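Local coordinates for protein hydroxylase, putative (Mycobacterium tuberculosis, PDB 3AFF) that serves as the oxygenase component of a flavin-dependent monooxygenase in cholesterol catabolism, probably hydroxylating the phenolic ring of a secosteroid with reduced FMN and dioxygen, at residues L98-Q101 with R102-E105; L170-R173 with S174-E177; V200-P203 with R204-L208. All blocks are in the same frame, centred on the assembly; numbering follows the deposited sequence.

Interaction 1. Residues L98-Q101 with R102-E105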
# COMPACT_ATOMS: atom_id res chain seq x y z
N LEU A 98 22.55 18.65 -42.23
CA LEU A 98 21.17 19.11 -42.44
C LEU A 98 21.17 20.56 -42.99
O LEU A 98 20.16 21.05 -43.44
CB LEU A 98 20.40 19.10 -41.10
CG LEU A 98 20.41 17.76 -40.32
CD1 LEU A 98 19.82 17.96 -38.92
CD2 LEU A 98 19.61 16.65 -41.09
N PHE A 99 22.31 21.20 -42.97
CA PHE A 99 22.47 22.55 -43.58
C PHE A 99 22.36 22.46 -45.13
O PHE A 99 22.55 21.40 -45.74
CB PHE A 99 23.81 23.15 -43.16
CG PHE A 99 23.71 23.95 -41.87
CD1 PHE A 99 23.76 25.32 -41.89
CD2 PHE A 99 23.51 23.29 -40.65
CE1 PHE A 99 23.67 26.06 -40.71
CE2 PHE A 99 23.39 24.02 -39.43
CZ PHE A 99 23.45 25.40 -39.47
N ASP A 100 22.06 23.57 -45.79
CA ASP A 100 21.96 23.33 -47.19
C ASP A 100 23.33 23.09 -47.86
O ASP A 100 24.40 23.32 -47.32
CB ASP A 100 20.95 24.25 -47.86
CG ASP A 100 21.46 25.61 -48.09
OD1 ASP A 100 22.68 25.73 -48.18
OD2 ASP A 100 20.62 26.55 -48.16
N GLN A 101 23.29 22.40 -48.99
CA GLN A 101 24.50 21.91 -49.66
C GLN A 101 25.56 23.02 -49.79
O GLN A 101 26.77 22.78 -49.62
CB GLN A 101 24.07 21.42 -51.05
CG GLN A 101 25.19 20.82 -51.91
CD GLN A 101 25.80 19.57 -51.32
OE1 GLN A 101 25.11 18.84 -50.60
NE2 GLN A 101 27.07 19.28 -51.65
N ARG A 102 25.13 24.26 -50.05
CA ARG A 102 26.15 25.35 -50.16
C ARG A 102 26.97 25.58 -48.87
O ARG A 102 28.17 25.88 -48.93
CB ARG A 102 25.49 26.64 -50.63
CG ARG A 102 26.47 27.76 -50.93
CD ARG A 102 25.89 28.87 -51.91
NE ARG A 102 24.59 29.44 -51.51
CZ ARG A 102 23.46 29.16 -52.16
NH1 ARG A 102 23.52 28.34 -53.23
NH2 ARG A 102 22.29 29.67 -51.73
N ALA A 103 26.32 25.44 -47.70
CA ALA A 103 27.01 25.60 -46.44
C ALA A 103 27.99 24.45 -46.25
O ALA A 103 29.14 24.67 -45.80
CB ALA A 103 25.99 25.61 -45.29
N GLN A 104 27.53 23.23 -46.53
CA GLN A 104 28.38 22.02 -46.41
C GLN A 104 29.61 22.18 -47.32
O GLN A 104 30.72 21.92 -46.92
CB GLN A 104 27.58 20.78 -46.83
CG GLN A 104 26.47 20.38 -45.90
CD GLN A 104 25.73 19.19 -46.45
OE1 GLN A 104 26.32 18.13 -46.67
NE2 GLN A 104 24.45 19.34 -46.68
N GLU A 105 29.37 22.64 -48.54
CA GLU A 105 30.46 22.92 -49.54
C GLU A 105 31.49 23.90 -49.02
O GLU A 105 32.73 23.62 -49.10
CB GLU A 105 29.86 23.34 -50.90
CG GLU A 105 30.92 23.82 -51.93
CD GLU A 105 31.73 22.64 -52.53
OE1 GLU A 105 31.18 21.52 -52.56
OE2 GLU A 105 32.89 22.86 -52.99
O HOH W 1 28.92 20.73 -53.39
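D100 and Q101 open helix 101-108 by offering their carbonyls to the N-H groups of the first turn. Q104 N binds D100 O with a nearly straight N-H...O angle of 168°. E105 N binds Q101 O at 2.8 Å. A103 N adds a weak bond to D100 O. D100 holds the N-cap position, where an acidic residue suits the positive end of the helix dipole. Just before it, F99 turns its CB against the methyl of A103, CB to CB 3.9 Å, and a small alanine lets the loop lie close on the helix.

The two glutamines fasten the start of the helix to its surroundings. With CG beside its backbone N (chi1 -69°) and the rest of the chain extended, Q104 runs back toward the loop. NE2 probably bonds F99 O there, although the position of that oxygen is less certain, while OE1 accepts from W58 NE1 and N224 ND2. Q101 crosses Q104 at about a right angle, the amide planes 59° apart. Its OE1 meets T223 OG1, and its NE2 donates both to Q57 OE1 and, at 2.9 Å, to a water that in turn donates to E105 OE1. A long amide suits both places because it gives and accepts at once.

Beyond this shell the F99 ring meets F152 and packs edge-to-face with H95. The turn thus leads from helix 80-96 into helix 101-108, with F99 and A103 resting on L170 of strand 162-172 and L98 and F99 on L208 of strand 207-209.

Interaction 2. Residues L170-R173 with S174-E177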
# COMPACT_ATOMS: atom_id res chain seq x y z
N LEU A 170 26.01 29.30 -38.72
CA LEU A 170 27.34 28.68 -38.99
C LEU A 170 28.37 29.73 -39.37
O LEU A 170 28.15 30.47 -40.32
CB LEU A 170 27.22 27.67 -40.16
CG LEU A 170 28.49 26.97 -40.68
CD1 LEU A 170 29.16 26.08 -39.55
CD2 LEU A 170 28.03 26.17 -41.82
N ILE A 171 29.49 29.83 -38.68
CA ILE A 171 30.33 31.03 -38.85
C ILE A 171 31.75 30.53 -38.88
O ILE A 171 32.08 29.67 -38.05
CB ILE A 171 30.15 32.01 -37.67
CG1 ILE A 171 28.73 32.58 -37.66
CG2 ILE A 171 31.10 33.16 -37.77
CD1 ILE A 171 28.48 33.66 -36.55
N PRO A 172 32.59 31.05 -39.81
CA PRO A 172 33.99 30.62 -39.86
C PRO A 172 34.89 31.25 -38.79
O PRO A 172 34.62 32.36 -38.33
CB PRO A 172 34.45 31.02 -41.27
CG PRO A 172 33.59 32.19 -41.61
CD PRO A 172 32.25 31.97 -40.92
N ARG A 173 35.96 30.53 -38.46
CA ARG A 173 36.92 30.89 -37.42
C ARG A 173 37.55 32.31 -37.54
O ARG A 173 37.78 32.99 -36.52
CB ARG A 173 37.96 29.77 -37.29
CG ARG A 173 39.06 30.02 -36.23
CD ARG A 173 38.67 29.54 -34.87
NE ARG A 173 39.23 30.46 -33.87
CZ ARG A 173 40.37 30.31 -33.22
NH1 ARG A 173 41.15 29.19 -33.38
NH2 ARG A 173 40.72 31.27 -32.37
N SER A 174 37.76 32.78 -38.77
CA SER A 174 38.22 34.14 -39.03
C SER A 174 37.27 35.23 -38.54
O SER A 174 37.69 36.37 -38.34
CB SER A 174 38.46 34.34 -40.54
OG SER A 174 37.26 34.13 -41.30
N GLU A 175 35.99 34.87 -38.35
CA GLU A 175 34.97 35.83 -37.91
C GLU A 175 34.58 35.86 -36.43
O GLU A 175 33.74 36.69 -36.06
CB GLU A 175 33.75 35.74 -38.82
CG GLU A 175 34.15 36.27 -40.20
CD GLU A 175 33.22 35.90 -41.29
OE1 GLU A 175 32.19 35.29 -41.03
OE2 GLU A 175 33.53 36.23 -42.45
N TYR A 176 35.17 35.00 -35.59
CA TYR A 176 35.00 35.12 -34.10
C TYR A 176 36.34 34.99 -33.38
O TYR A 176 37.31 34.59 -33.99
CB TYR A 176 34.02 34.09 -33.48
CG TYR A 176 34.33 32.68 -33.84
CD1 TYR A 176 35.05 31.83 -32.95
CD2 TYR A 176 33.88 32.13 -35.06
CE1 TYR A 176 35.32 30.47 -33.31
CE2 TYR A 176 34.15 30.81 -35.41
CZ TYR A 176 34.87 30.00 -34.55
OH TYR A 176 35.17 28.69 -34.92
N GLU A 177 36.32 35.27 -32.07
CA GLU A 177 37.47 35.27 -31.18
C GLU A 177 37.15 34.19 -30.12
O GLU A 177 35.99 34.10 -29.62
CB GLU A 177 37.61 36.66 -30.54
CG GLU A 177 38.90 36.84 -29.68
CD GLU A 177 38.83 37.94 -28.54
OE1 GLU A 177 38.08 38.97 -28.72
OE2 GLU A 177 39.52 37.76 -27.49
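Y176 carries its CG between the backbone N and the carbonyl carbon (chi1 53°), which folds the phenol ring back over the turn that R173 begins, while R173, with CG anti to its own N, bends at chi2 (88°) and lays CD beside Y176 OH at 3.6 Å. The turn is a short 3-10 segment, two successive i to i+3 closures at the end of strand 162-172, in the β-sheet domain of an acyl-CoA dehydrogenase-like fold. E175 N bonds P172 O at 2.9 Å, and Y176 N makes a weaker bond to R173 O at 3.4 Å. The first donor, E175 N, stands 40° above the carbonyl plane, away from the lone-pair directions.

The tyrosine ring lies against the backbone of the turn. R173 O lies over the centre of one face, I171 O approaches the edge near the ring plane, and Y176 CE2 comes within 3.4 Å of R173 CA. A broad, flat side chain suits this place because it can lie against main chain as well as side chains; its other neighbours are T151, L195 and V197 on adjoining strands. The side chain of Y176 is about 7 Å from that of S142, which probably binds FMN.

I171 faces the same interior. Its CG2 methyl meets both E175 CB, at 3.8 Å, and Y176 CD2, at 4.0 Å, and the side chain also packs on V197, V200 and V202. P172 has no N-H to offer, and its rigid ring rests on W150 and R206. Against that ring the extended E175 side chain brings its carboxylate, OE1 lying 3.3 Å from P172 CD.

Interaction 3. Residues V200-P203 with R204-L208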
# COMPACT_ATOMS: atom_id res chain seq x y z
N VAL A 200 28.89 40.31 -37.42
CA VAL A 200 29.27 39.36 -38.46
C VAL A 200 28.11 39.08 -39.42
O VAL A 200 27.00 38.64 -38.98
CB VAL A 200 29.82 38.02 -37.84
CG1 VAL A 200 30.06 37.01 -38.91
CG2 VAL A 200 31.12 38.29 -37.05
N PHE A 201 28.36 39.33 -40.72
CA PHE A 201 27.40 39.00 -41.76
C PHE A 201 27.37 37.47 -42.00
O PHE A 201 28.41 36.85 -42.27
CB PHE A 201 27.68 39.76 -43.08
CG PHE A 201 26.74 39.37 -44.16
CD1 PHE A 201 25.43 39.75 -44.08
CD2 PHE A 201 27.15 38.53 -45.18
CE1 PHE A 201 24.51 39.35 -45.02
CE2 PHE A 201 26.25 38.11 -46.10
CZ PHE A 201 24.90 38.55 -46.05
N VAL A 202 26.18 36.87 -41.84
CA VAL A 202 25.96 35.43 -42.10
C VAL A 202 24.95 35.33 -43.19
O VAL A 202 23.83 35.80 -43.05
CB VAL A 202 25.54 34.62 -40.80
CG1 VAL A 202 25.44 33.15 -41.11
CG2 VAL A 202 26.62 34.81 -39.70
N PRO A 203 25.31 34.70 -44.31
CA PRO A 203 24.30 34.57 -45.36
C PRO A 203 23.16 33.56 -45.02
O PRO A 203 23.34 32.69 -44.16
CB PRO A 203 25.14 34.16 -46.58
CG PRO A 203 26.34 33.37 -45.98
CD PRO A 203 26.61 34.12 -44.67
N ARG A 204 22.01 33.66 -45.69
CA ARG A 204 20.89 32.76 -45.40
C ARG A 204 21.15 31.25 -45.43
O ARG A 204 20.53 30.48 -44.66
CB ARG A 204 19.64 33.14 -46.22
CG ARG A 204 18.97 34.44 -45.64
CD ARG A 204 17.59 34.65 -46.12
NE ARG A 204 17.54 34.84 -47.59
CZ ARG A 204 17.54 36.05 -48.15
NH1 ARG A 204 17.62 37.14 -47.39
NH2 ARG A 204 17.45 36.17 -49.45
N HIS A 205 22.06 30.81 -46.29
CA HIS A 205 22.33 29.41 -46.41
C HIS A 205 23.17 28.94 -45.22
O HIS A 205 23.36 27.72 -45.06
CB HIS A 205 23.00 29.02 -47.77
CG HIS A 205 24.34 29.67 -47.99
ND1 HIS A 205 24.46 30.97 -48.43
CD2 HIS A 205 25.59 29.23 -47.75
CE1 HIS A 205 25.74 31.30 -48.49
NE2 HIS A 205 26.44 30.27 -48.07
N ARG A 206 23.65 29.89 -44.40
CA ARG A 206 24.37 29.47 -43.21
C ARG A 206 23.61 29.70 -41.88
O ARG A 206 24.19 29.84 -40.84
CB ARG A 206 25.78 30.04 -43.19
CG ARG A 206 26.75 29.37 -44.18
CD ARG A 206 28.22 29.57 -43.82
NE ARG A 206 28.78 30.73 -44.52
CZ ARG A 206 29.18 31.87 -43.94
NH1 ARG A 206 29.10 32.03 -42.61
NH2 ARG A 206 29.63 32.90 -44.69
N PHE A 207 22.30 29.70 -41.96
CA PHE A 207 21.45 29.61 -40.80
C PHE A 207 20.54 28.42 -41.03
O PHE A 207 19.98 28.34 -42.11
CB PHE A 207 20.53 30.82 -40.71
CG PHE A 207 19.41 30.70 -39.69
CD1 PHE A 207 19.69 30.84 -38.30
CD2 PHE A 207 18.08 30.56 -40.08
CE1 PHE A 207 18.68 30.76 -37.33
CE2 PHE A 207 17.05 30.47 -39.11
CZ PHE A 207 17.36 30.60 -37.73
N LEU A 208 20.28 27.61 -39.98
CA LEU A 208 19.34 26.51 -40.10
C LEU A 208 18.39 26.59 -38.89
O LEU A 208 18.85 26.54 -37.73
CB LEU A 208 20.07 25.15 -40.13
CG LEU A 208 19.13 23.93 -40.04
CD1 LEU A 208 18.24 23.90 -41.27
CD2 LEU A 208 19.89 22.62 -39.90
O HOH W 2 29.77 34.62 -41.85
O HOH W 3 30.07 36.02 -44.62
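F201 O accepts from two waters, and each of them is held in turn by the guanidinium of R206. One water donates to F201 O at 2.6 Å and accepts from R206 NH1 at 2.8 Å, lying in the guanidinium plane at its edge; the other donates to F201 O at 3.0 Å and accepts from R206 NH2 at 3.2 Å. The pair joins the strand carbonyl to the arginine with no direct bond between them. R206 has further partners besides: NE makes a salt bridge with E106, and NH1 also donates to L170 O.

The arginine chain turns aside at chi3 (-94°), and P203 CD lies over one guanidinium face, toward its rim, 3.3 Å from R206 NH2. A flat cation suits the spot because its face can rest on apolar carbons while its N-H groups bond outward around the rim.

The backbone makes a type I turn over P203-R206, closed by R206 N to P203 O at 2.8 Å. It links strand 200-203, which pairs with strand 132-142, to strand 207-209, which pairs with strand 162-172, within one mixed sheet. Proline fits the end of strand 200-203, since its fixed phi is compatible with an extended chain leading into the turn.

H205 sets its ring against CB and CG of the same proline, H205 CE1 to P203 CG 3.3 Å, and its NE2 is hydrogen-bonded to E106 OE1, so that one glutamate serves both H205 and R206. V202, a buried residue, brings CG1 to R206 CB at 3.8 Å.

In the fold
Along the chain the three turns come in order: interaction 1 starts helix 101-108, interaction 2 ends strand 162-172, and interaction 3 joins strands 200-203 and 207-209. Their centres lie about 17 Å (1 and 2), 11 Å (1 and 3) and 12 Å (2 and 3) apart. Interactions 2 and 3 reach the same sheet, where strands 162-172 and 207-209 are neighbours and L170 N probably bonds R206 O at 2.9 Å. Interactions 1 and 3 meet where the start of helix 101-108 lies against this sheet, D100, R102 and A103 all touching H205. The side chains of F99 and Y176 are each about 7 Å from those of probable FMN-binding residues, Y120 and S142 respectively.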